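PDB 6MLY: bifunctional GH43-CE protein from Bacteroides eggerthii, which probably hydrolyses arabinoxylan, pairing a family 43 glycoside hydrolase module with a carbohydrate esterase module in one chain. Local coordinates for residues Cys517-Ile522 and Leu534-Pro539; Asn561-Ala566 and Ser583-Ser588. One frame throughout, in Å; residues are numbered along the deposited sequence.

Contact 1 of 2, residues Cys517-Ile522 and Leu534-Pro539; sequences CRWEDI and LDIYLP
Trp519 and Ile536 face each other as a hydrogen-bonded antiparallel pair, Ile536 N reaching Trp519 O at 2.7 Å and Trp519 N returning a bond to Ile536 O. Beyond them the ladder slips by one residue, a beta bulge, before Ile522 and Leu534 pair again. At the slip a carboxylate stands in for a carbonyl: the N-H of Asp521 goes to Asp535 OD1 at 2.8 Å, from the anti side, tilted 31° out of the carboxylate plane; Lys563 binds that oxygen too.

On the sheet face that carries Trp519 the contacts are apolar. Its CE3 lies 3.8 Å from Ile536 CG2, while Leu538 CG sits at the indole edge.

On the other face, Arg518 runs alongside Tyr537, guanidinium and phenol ring planes 24° apart, Arg518 CG 3.6 Å from Tyr537 CD2. The arginine chain bends at chi3 (96°), and NE and NH2 both grip Glu520 OE2 side-on in a salt bridge, while NH1 bonds the Phe459 carbonyl. An alanine in place of Glu520 would probably leave the guanidinium without its carboxylate mate and freer to turn beside the tyrosine.

Such paired strands form a bulged beta hairpin, here the antiparallel edge of the mixed sheet of the esterase module's alpha/beta-hydrolase fold.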
loop_
_atom_site.group_PDB
_atom_site.type_symbol
_atom_site.label_atom_id
_atom_site.label_comp_id
_atom_site.label_asym_id
_atom_site.label_seq_id
_atom_site.Cartn_x
_atom_site.Cartn_y
_atom_site.Cartn_z
ATOM N N CYS A 517 2.951 11.763 5.887
ATOM C CA CYS A 517 1.847 12.609 6.329
ATOM C C CYS A 517 0.581 11.754 6.479
ATOM O O CYS A 517 -0.516 12.290 6.586
ATOM C CB CYS A 517 1.570 13.728 5.328
ATOM S SG CYS A 517 3.013 14.753 4.944
ATOM N N ARG A 518 0.753 10.425 6.470
ATOM C CA ARG A 518 -0.341 9.453 6.527
ATOM C C ARG A 518 0.195 8.145 7.114
ATOM O O ARG A 518 1.106 7.542 6.554
ATOM C CB ARG A 518 -0.934 9.184 5.136
ATOM C CG ARG A 518 -2.396 9.580 4.976
ATOM C CD ARG A 518 -2.921 9.422 3.552
ATOM N NE ARG A 518 -3.641 8.148 3.260
ATOM C CZ ARG A 518 -4.080 7.739 1.996
ATOM N NH1 ARG A 518 -3.787 8.500 0.949
ATOM N NH2 ARG A 518 -4.856 6.645 1.821
ATOM N N TRP A 519 -0.359 7.747 8.261
ATOM C CA TRP A 519 -0.240 6.398 8.784
ATOM C C TRP A 519 -1.649 5.890 9.079
ATOM O O TRP A 519 -2.338 6.472 9.907
ATOM C CB TRP A 519 0.612 6.353 10.057
ATOM C CG TRP A 519 1.973 6.962 9.950
ATOM C CD1 TRP A 519 3.153 6.299 9.794
ATOM C CD2 TRP A 519 2.307 8.360 10.047
ATOM N NE1 TRP A 519 4.197 7.185 9.768
ATOM C CE2 TRP A 519 3.710 8.456 9.924
ATOM C CE3 TRP A 519 1.563 9.533 10.224
ATOM C CZ2 TRP A 519 4.379 9.679 9.961
ATOM C CZ3 TRP A 519 2.225 10.742 10.265
ATOM C CH2 TRP A 519 3.614 10.811 10.135
ATOM N N GLU A 520 -2.073 4.824 8.401
ATOM C CA GLU A 520 -3.385 4.240 8.654
ATOM C C GLU A 520 -3.212 2.885 9.349
ATOM O O GLU A 520 -2.116 2.337 9.386
ATOM C CB GLU A 520 -4.180 4.120 7.355
ATOM C CG GLU A 520 -4.552 5.466 6.757
ATOM C CD GLU A 520 -5.486 5.404 5.552
ATOM O OE1 GLU A 520 -6.372 4.520 5.533
ATOM O OE2 GLU A 520 -5.316 6.236 4.627
ATOM N N ASP A 521 -4.318 2.376 9.903
ATOM C CA ASP A 521 -4.383 1.103 10.623
ATOM C C ASP A 521 -3.180 0.963 11.567
ATOM O O ASP A 521 -2.451 -0.025 11.508
ATOM C CB ASP A 521 -4.494 -0.070 9.643
ATOM C CG ASP A 521 -5.894 -0.274 9.085
ATOM O OD1 ASP A 521 -6.847 -0.269 9.885
ATOM O OD2 ASP A 521 -6.020 -0.446 7.856
ATOM N N ILE A 522 -2.988 1.965 12.431
ATOM C CA ILE A 522 -2.033 1.908 13.535
ATOM C C ILE A 522 -2.786 1.378 14.761
ATOM O O ILE A 522 -3.907 1.802 15.024
ATOM C CB ILE A 522 -1.407 3.294 13.805
ATOM C CG1 ILE A 522 -0.564 3.793 12.626
ATOM C CG2 ILE A 522 -0.611 3.294 15.104
ATOM C CD1 ILE A 522 0.837 3.224 12.570
ATOM N N LEU A 534 -6.354 3.223 14.673
ATOM C CA LEU A 534 -6.525 4.654 14.339
ATOM C C LEU A 534 -5.672 5.019 13.117
ATOM O O LEU A 534 -4.705 4.322 12.795
ATOM C CB LEU A 534 -6.172 5.531 15.549
ATOM C CG LEU A 534 -4.753 5.404 16.111
ATOM C CD1 LEU A 534 -3.724 6.086 15.214
ATOM C CD2 LEU A 534 -4.681 5.990 17.516
ATOM N N ASP A 535 -6.058 6.120 12.457
ATOM C CA ASP A 535 -5.378 6.660 11.278
ATOM C C ASP A 535 -4.885 8.079 11.589
ATOM O O ASP A 535 -5.685 8.937 11.965
ATOM C CB ASP A 535 -6.308 6.693 10.061
ATOM C CG ASP A 535 -6.854 5.338 9.641
ATOM O OD1 ASP A 535 -6.313 4.321 10.098
ATOM O OD2 ASP A 535 -7.820 5.311 8.856
ATOM N N ILE A 536 -3.576 8.313 11.414
ATOM C CA ILE A 536 -2.963 9.627 11.649
ATOM C C ILE A 536 -2.828 10.354 10.305
ATOM O O ILE A 536 -2.586 9.716 9.285
ATOM C CB ILE A 536 -1.613 9.485 12.381
ATOM C CG1 ILE A 536 -1.762 8.659 13.662
ATOM C CG2 ILE A 536 -0.994 10.852 12.657
ATOM C CD1 ILE A 536 -0.481 8.493 14.439
ATOM N N TYR A 537 -3.014 11.682 10.332
ATOM C CA TYR A 537 -2.896 12.569 9.172
ATOM C C TYR A 537 -2.283 13.902 9.611
ATOM O O TYR A 537 -2.818 14.545 10.516
ATOM C CB TYR A 537 -4.265 12.888 8.569
ATOM C CG TYR A 537 -5.072 11.712 8.085
ATOM C CD1 TYR A 537 -5.950 11.045 8.927
ATOM C CD2 TYR A 537 -4.993 11.291 6.766
ATOM C CE1 TYR A 537 -6.716 9.979 8.478
ATOM C CE2 TYR A 537 -5.743 10.222 6.302
ATOM C CZ TYR A 537 -6.609 9.565 7.160
ATOM O OH TYR A 537 -7.345 8.511 6.699
ATOM N N LEU A 538 -1.192 14.321 8.958
ATOM C CA LEU A 538 -0.593 15.643 9.205
ATOM C C LEU A 538 -0.859 16.564 8.016
ATOM O O LEU A 538 -1.036 16.096 6.893
ATOM C CB LEU A 538 0.916 15.510 9.438
ATOM C CG LEU A 538 1.356 14.394 10.382
ATOM C CD1 LEU A 538 2.856 14.468 10.641
ATOM C CD2 LEU A 538 0.587 14.433 11.692
ATOM N N PRO A 539 -0.885 17.900 8.227
ATOM C CA PRO A 539 -0.843 18.856 7.121
ATOM C C PRO A 539 0.511 18.741 6.412
ATOM O O PRO A 539 1.522 18.518 7.075
ATOM C CB PRO A 539 -0.981 20.237 7.776
ATOM C CG PRO A 539 -1.463 19.954 9.189
ATOM C CD PRO A 539 -0.956 18.568 9.534
#

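Contact 2 of 2, residues Asn561-Ala566 and Ser583-Ser588; sequences NMKQAA and SINHRS
Lys563 lies across the amide of Asn585, the two side chains meeting at about a right angle, and its CB-to-CE stretch passes over that neighbour. CB sits 3.3 Å from Asn585 OD1 and also lies close to the carbonyl oxygen of Ile584. With CG placed between the backbone N and the carbonyl carbon (chi1 57°), the chain leaves the helix start and passes the amide: CG remains near OD1, CD is 3.7 Å from both OD1 and ND2, and CE has moved on to ND2 alone. From CG onward the lysine is fully extended, which carries NZ past the asparagine to the carboxylates of Asp535 and Asp521, where it makes two salt bridges. The aliphatic part thus spans the amide while the ammonium, beyond it, is probably balanced by the two carboxylates.

The same amide also serves the backbone. Asn585 OD1 receives a weak, bent bond from Lys563 N at 3.3 Å (126° at the hydrogen), and ND2, lying 3.6 Å from Asn561 CA, is bound by the carbonyl of Glu530. The amide is thus fixed at ND2 and only weakly held at OD1, which is turned to the first residue of the helix that follows the N-cap position of Met562.

Two residues earlier on the strand, Ser583 makes the second bond to the helix start. Its OG stands anti to the backbone N (chi1 -161°) and donates to Lys563 O at 2.8 Å, in the carbonyl plane and on a lone pair. That hydroxyl also rests 3.3 Å from CB of Ala566, one turn on in the helix.

The start of helix 563-577 thus meets the end of strand 579-584, within the right-handed beta-alpha-beta crossover in which that helix links the parallel strands 546-552 and 579-584 of an alpha/beta-hydrolase sheet.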
loop_
_atom_site.group_PDB
_atom_site.type_symbol
_atom_site.label_atom_id
_atom_site.label_comp_id
_atom_site.label_asym_id
_atom_site.label_seq_id
_atom_site.Cartn_x
_atom_site.Cartn_y
_atom_site.Cartn_z
ATOM N N ASN A 561 -15.043 0.024 12.699
ATOM C CA ASN A 561 -14.333 -0.013 11.426
ATOM C C ASN A 561 -14.665 1.188 10.524
ATOM O O ASN A 561 -14.436 1.115 9.319
ATOM C CB ASN A 561 -14.662 -1.316 10.686
ATOM C CG ASN A 561 -16.117 -1.428 10.272
ATOM O OD1 ASN A 561 -16.991 -0.727 10.802
ATOM N ND2 ASN A 561 -16.383 -2.308 9.317
ATOM N N MET A 562 -15.164 2.293 11.087
ATOM C CA MET A 562 -15.721 3.382 10.262
ATOM C C MET A 562 -14.985 4.704 10.521
ATOM O O MET A 562 -15.560 5.778 10.368
ATOM C CB MET A 562 -17.217 3.564 10.537
ATOM C CG MET A 562 -18.068 2.439 9.976
ATOM S SD MET A 562 -19.745 2.978 9.537
ATOM C CE MET A 562 -20.403 3.441 11.137
ATOM N N LYS A 563 -13.700 4.613 10.875
ATOM C CA LYS A 563 -12.848 5.784 11.077
ATOM C C LYS A 563 -12.594 6.500 9.743
ATOM O O LYS A 563 -12.353 7.705 9.723
ATOM C CB LYS A 563 -11.520 5.362 11.709
ATOM C CG LYS A 563 -10.749 4.322 10.909
ATOM C CD LYS A 563 -9.508 3.832 11.595
ATOM C CE LYS A 563 -8.869 2.691 10.842
ATOM N NZ LYS A 563 -7.519 2.421 11.373
ATOM N N GLN A 564 -12.619 5.741 8.639
ATOM C CA GLN A 564 -12.432 6.270 7.278
ATOM C C GLN A 564 -13.584 7.225 6.923
ATOM O O GLN A 564 -13.361 8.233 6.249
ATOM C CB GLN A 564 -12.313 5.113 6.278
ATOM C CG GLN A 564 -12.340 5.533 4.810
ATOM C CD GLN A 564 -11.174 6.400 4.389
ATOM O OE1 GLN A 564 -11.335 7.346 3.586
ATOM N NE2 GLN A 564 -9.979 6.070 4.909
ATOM N N ALA A 565 -14.805 6.901 7.371
ATOM C CA ALA A 565 -16.015 7.719 7.102
ATOM C C ALA A 565 -15.937 9.077 7.820
ATOM O O ALA A 565 -16.382 10.091 7.284
ATOM C CB ALA A 565 -17.261 6.967 7.514
ATOM N N ALA A 566 -15.382 9.070 9.037
ATOM C CA ALA A 566 -15.209 10.265 9.856
ATOM C C ALA A 566 -14.242 11.243 9.178
ATOM O O ALA A 566 -14.421 12.458 9.262
ATOM C CB ALA A 566 -14.717 9.876 11.228
ATOM N N SER A 583 -8.480 10.150 13.212
ATOM C CA SER A 583 -9.715 9.380 13.308
ATOM C C SER A 583 -9.404 8.022 13.949
ATOM O O SER A 583 -8.419 7.374 13.591
ATOM C CB SER A 583 -10.393 9.222 11.976
ATOM O OG SER A 583 -11.757 8.862 12.165
ATOM N N ILE A 584 -10.249 7.612 14.900
ATOM C CA ILE A 584 -10.017 6.415 15.703
ATOM C C ILE A 584 -11.197 5.454 15.527
ATOM O O ILE A 584 -12.285 5.868 15.116
ATOM C CB ILE A 584 -9.801 6.785 17.186
ATOM C CG1 ILE A 584 -11.101 7.220 17.871
ATOM C CG2 ILE A 584 -8.710 7.836 17.329
ATOM C CD1 ILE A 584 -10.962 7.446 19.358
ATOM N N ASN A 585 -10.954 4.179 15.856
ATOM C CA ASN A 585 -11.994 3.161 15.994
ATOM C C ASN A 585 -12.257 2.911 17.486
ATOM O O ASN A 585 -11.441 3.248 18.347
ATOM C CB ASN A 585 -11.631 1.846 15.290
ATOM C CG ASN A 585 -11.866 1.851 13.792
ATOM O OD1 ASN A 585 -12.608 2.676 13.256
ATOM N ND2 ASN A 585 -11.252 0.904 13.104
ATOM N N HIS A 586 -13.418 2.317 17.772
ATOM C CA HIS A 586 -13.748 1.808 19.091
ATOM C C HIS A 586 -14.451 0.456 18.929
ATOM O O HIS A 586 -15.067 0.201 17.906
ATOM C CB HIS A 586 -14.611 2.821 19.852
ATOM C CG HIS A 586 -15.959 3.037 19.248
ATOM N ND1 HIS A 586 -16.993 2.137 19.412
ATOM C CD2 HIS A 586 -16.447 4.043 18.488
ATOM C CE1 HIS A 586 -18.060 2.575 18.773
ATOM N NE2 HIS A 586 -17.753 3.747 18.200
ATOM N N ARG A 587 -14.359 -0.394 19.954
ATOM C CA ARG A 587 -15.001 -1.706 19.937
ATOM C C ARG A 587 -16.523 -1.525 19.867
ATOM O O ARG A 587 -17.088 -0.689 20.575
ATOM C CB ARG A 587 -14.595 -2.517 21.173
ATOM C CG ARG A 587 -13.138 -2.958 21.177
ATOM C CD ARG A 587 -12.747 -3.619 22.484
ATOM N NE ARG A 587 -12.686 -2.668 23.583
ATOM C CZ ARG A 587 -12.596 -2.999 24.867
ATOM N NH1 ARG A 587 -12.714 -4.263 25.238
ATOM N NH2 ARG A 587 -12.388 -2.061 25.775
ATOM N N SER A 588 -17.173 -2.317 19.006
ATOM C CA SER A 588 -18.624 -2.278 18.835
ATOM C C SER A 588 -19.317 -2.813 20.092
ATOM O O SER A 588 -18.701 -3.484 20.920
ATOM C CB SER A 588 -19.059 -3.047 17.612
ATOM O OG SER A 588 -20.464 -3.258 17.623
#

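Contacts 1 and 2 follow in series along the chain, the hairpin closing before the helix begins, and their centres lie 13 Å apart. Both reach the same mixed sheet, in which strands 533-537 and 579-584 are antiparallel neighbours; contact 1 supplies the hairpin at its edge, contact 2 the beta-alpha-beta unit that returns the chain beside it. A probable backbone hydrogen bond from Asp535 N to Ser583 O joins them, and the salt bridge of Lys563 NZ to Asp535 OD1, at 2.6 Å, ties the helix start to the hairpin. Neighbouring elements of the esterase module are thus fastened together, away from the sodium site and the predicted glycosidase residues.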